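Local structure of glutathione S-transferase (Pseudomonas fluorescens, 3M3M) at residues R124-E127 / Y128-H132. The protein binds glutathione and probably acts as a glutathione transferase, joining the tripeptide's thiol to electrophilic substrates. Sequence-based numbering, arbitrary orientation.
Sequences RREE and YLKLH
Glu126 and Lys130 form an i to i+4 salt bridge on the first turns of helix 125-146, in the all-helical C-terminal half of this glutathione transferase fold. Their side chains run alongside, the lysine bending at its last torsion (chi4 62°) to bring NZ within 3.2 Å of Glu126 OE2, on the anti side of the carboxylate, 30° out of its plane. One water ties the pair to the backbone, donating to Glu126 O at 2.7 Å and accepting from Lys130 NZ. That carbonyl also takes the helical bond from Lys130 N (3.1 Å), one of five successive i to i+4 bonds that begin with Tyr128 N to Arg124 O at 2.9 Å. One residue on, Glu127 CG packs against Leu131 CD1 at 4.2 Å, while the carboxylate reaches back to Arg124. The guanidinium grips it side-on, NE to OE1 at 3.1 Å and NH2 to OE2 at 2.9 Å, both oxygens close to the guanidinium plane, but the carboxylate is tilted, NE meeting OE1 from 42° above its plane. An alanine in place of Glu127 would probably leave Arg124 without this two-pronged partner and take from Leu131 CD1 its contact with CG. Arg124 NH1 also pairs with Glu118. Tyr128, buried, bonds Gln115 through OH, and a ring face meets His132 CD2. Arg124, Glu127 and Leu131 all touch Ile114, seating the start of helix 125-146 against the end of helix 87-117.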
ATOM      1  N   ARG A 124       8.717 -12.839  19.398  1.00 22.51           N
ATOM      2  CA  ARG A 124       8.977 -11.969  18.205  1.00 23.67           C
ATOM      3  C   ARG A 124       9.427 -10.576  18.637  1.00 22.68           C
ATOM      4  O   ARG A 124       9.646  -9.691  17.807  1.00 19.78           O
ATOM      5  CB  ARG A 124       7.761 -11.915  17.288  1.00 22.64           C
ATOM      6  CG  ARG A 124       7.388 -13.305  16.704  1.00 24.05           C
ATOM      7  CD  ARG A 124       6.328 -13.151  15.619  1.00 27.44           C
ATOM      8  NE  ARG A 124       6.936 -12.680  14.365  1.00 23.68           N
ATOM      9  CZ  ARG A 124       6.333 -12.667  13.189  1.00 22.11           C
ATOM     10  NH1 ARG A 124       5.061 -13.110  13.080  1.00 22.59           N
ATOM     11  NH2 ARG A 124       6.997 -12.211  12.102  1.00 20.72           N
ATOM     12  N   ARG A 125       9.627 -10.370  19.936  1.00 21.42           N
ATOM     13  CA  ARG A 125       9.953  -9.018  20.381  1.00 21.73           C
ATOM     14  C   ARG A 125      11.308  -8.496  19.818  1.00 21.66           C
ATOM     15  O   ARG A 125      11.390  -7.341  19.429  1.00 20.56           O
ATOM     16  CB  ARG A 125       9.917  -8.878  21.906  1.00 22.94           C
ATOM     17  CG  ARG A 125      10.119  -7.428  22.300  1.00 26.67           C
ATOM     18  CD  ARG A 125       9.912  -7.101  23.800  1.00 37.19           C
ATOM     19  NE  ARG A 125       8.483  -6.888  24.062  1.00 47.63           N
ATOM     20  CZ  ARG A 125       7.804  -5.766  23.803  1.00 47.53           C
ATOM     21  NH1 ARG A 125       8.411  -4.674  23.308  1.00 48.66           N
ATOM     22  NH2 ARG A 125       6.499  -5.750  24.049  1.00 48.42           N
ATOM     23  N   GLU A 126      12.352  -9.310  19.843  1.00 22.21           N
ATOM     24  CA  GLU A 126      13.653  -8.844  19.330  1.00 22.74           C
ATOM     25  C   GLU A 126      13.509  -8.459  17.819  1.00 20.83           C
ATOM     26  O   GLU A 126      14.034  -7.422  17.367  1.00 21.15           O
ATOM     27  CB  GLU A 126      14.693  -9.956  19.518  1.00 25.42           C
ATOM     28  CG  GLU A 126      15.992  -9.818  18.693  1.00 32.13           C
ATOM     29  CD  GLU A 126      17.167 -10.661  19.275  1.00 44.06           C
ATOM     30  OE1 GLU A 126      17.033 -11.170  20.434  1.00 48.45           O
ATOM     31  OE2 GLU A 126      18.222 -10.767  18.586  1.00 47.16           O
ATOM     32  N   GLU A 127      12.880  -9.332  17.055  1.00 18.21           N
ATOM     33  CA  GLU A 127      12.553  -9.120  15.606  1.00 18.62           C
ATOM     34  C   GLU A 127      11.845  -7.801  15.434  1.00 17.42           C
ATOM     35  O   GLU A 127      12.228  -6.986  14.577  1.00 15.17           O
ATOM     36  CB  GLU A 127      11.661 -10.242  15.084  1.00 17.88           C
ATOM     37  CG  GLU A 127      11.134 -10.033  13.692  1.00 17.94           C
ATOM     38  CD  GLU A 127      10.177 -11.124  13.226  1.00 21.90           C
ATOM     39  OE1 GLU A 127       9.912 -12.056  14.003  1.00 23.74           O
ATOM     40  OE2 GLU A 127       9.680 -11.012  12.078  1.00 21.13           O
ATOM     41  N   TYR A 128      10.797  -7.612  16.228  1.00 16.22           N
ATOM     42  CA  TYR A 128       9.961  -6.409  16.223  1.00 15.01           C
ATOM     43  C   TYR A 128      10.754  -5.143  16.482  1.00 14.96           C
ATOM     44  O   TYR A 128      10.568  -4.123  15.818  1.00 15.58           O
ATOM     45  CB  TYR A 128       8.862  -6.587  17.286  1.00 15.26           C
ATOM     46  CG  TYR A 128       7.988  -5.424  17.563  1.00 15.86           C
ATOM     47  CD1 TYR A 128       6.772  -5.234  16.845  1.00 14.75           C
ATOM     48  CD2 TYR A 128       8.327  -4.502  18.556  1.00 16.90           C
ATOM     49  CE1 TYR A 128       5.937  -4.141  17.147  1.00 10.43           C
ATOM     50  CE2 TYR A 128       7.532  -3.413  18.847  1.00 15.45           C
ATOM     51  CZ  TYR A 128       6.320  -3.238  18.154  1.00 13.73           C
ATOM     52  OH  TYR A 128       5.499  -2.199  18.534  1.00 15.98           O
ATOM     53  N   LEU A 129      11.658  -5.196  17.452  1.00 13.34           N
ATOM     54  CA  LEU A 129      12.479  -4.006  17.697  1.00 14.58           C
ATOM     55  C   LEU A 129      13.407  -3.682  16.512  1.00 14.64           C
ATOM     56  O   LEU A 129      13.591  -2.518  16.271  1.00 15.58           O
ATOM     57  CB  LEU A 129      13.333  -4.163  18.990  1.00 16.37           C
ATOM     58  CG  LEU A 129      12.392  -4.110  20.231  1.00 19.78           C
ATOM     59  CD1 LEU A 129      13.291  -4.474  21.444  1.00 26.63           C
ATOM     60  CD2 LEU A 129      11.573  -2.807  20.442  1.00 21.64           C
ATOM     61  N   LYS A 130      13.933  -4.693  15.838  1.00 14.48           N
ATOM     62  CA  LYS A 130      14.773  -4.483  14.621  1.00 16.60           C
ATOM     63  C   LYS A 130      13.904  -3.874  13.497  1.00 15.51           C
ATOM     64  O   LYS A 130      14.344  -2.938  12.787  1.00 17.04           O
ATOM     65  CB  LYS A 130      15.438  -5.751  14.133  1.00 17.14           C
ATOM     66  CG  LYS A 130      16.509  -6.352  15.174  1.00 28.04           C
ATOM     67  CD  LYS A 130      17.088  -7.704  14.707  1.00 37.87           C
ATOM     68  CE  LYS A 130      18.460  -7.963  15.360  1.00 42.89           C
ATOM     69  NZ  LYS A 130      18.354  -8.037  16.851  1.00 45.37           N
ATOM     70  N   LEU A 131      12.674  -4.389  13.348  1.00 14.48           N
ATOM     71  CA  LEU A 131      11.725  -3.802  12.347  1.00 12.25           C
ATOM     72  C   LEU A 131      11.466  -2.355  12.703  1.00 13.59           C
ATOM     73  O   LEU A 131      11.336  -1.508  11.854  1.00 10.95           O
ATOM     74  CB  LEU A 131      10.411  -4.595  12.342  1.00 13.49           C
ATOM     75  CG  LEU A 131      10.525  -6.084  12.044  1.00 14.23           C
ATOM     76  CD1 LEU A 131       9.093  -6.711  12.152  1.00 15.18           C
ATOM     77  CD2 LEU A 131      11.163  -6.423  10.678  1.00 10.29           C
ATOM     78  N   HIS A 132      11.329  -2.024  13.969  1.00 13.66           N
ATOM     79  CA  HIS A 132      11.204  -0.645  14.329  1.00 14.84           C
ATOM     80  C   HIS A 132      12.371   0.202  13.853  1.00 14.25           C
ATOM     81  O   HIS A 132      12.175   1.267  13.318  1.00 12.98           O
ATOM     82  CB  HIS A 132      11.005  -0.477  15.859  1.00 15.99           C
ATOM     83  CG  HIS A 132       9.563  -0.494  16.241  1.00 16.49           C
ATOM     84  ND1 HIS A 132       9.121  -0.125  17.493  1.00 20.30           N
ATOM     85  CD2 HIS A 132       8.476  -0.930  15.556  1.00 16.14           C
ATOM     86  CE1 HIS A 132       7.802  -0.254  17.539  1.00 22.43           C
ATOM     87  NE2 HIS A 132       7.384  -0.722  16.359  1.00 18.91           N
TER
HETATM   88  O   HOH W   1      16.255  -6.352  18.539  1.00 32.80           O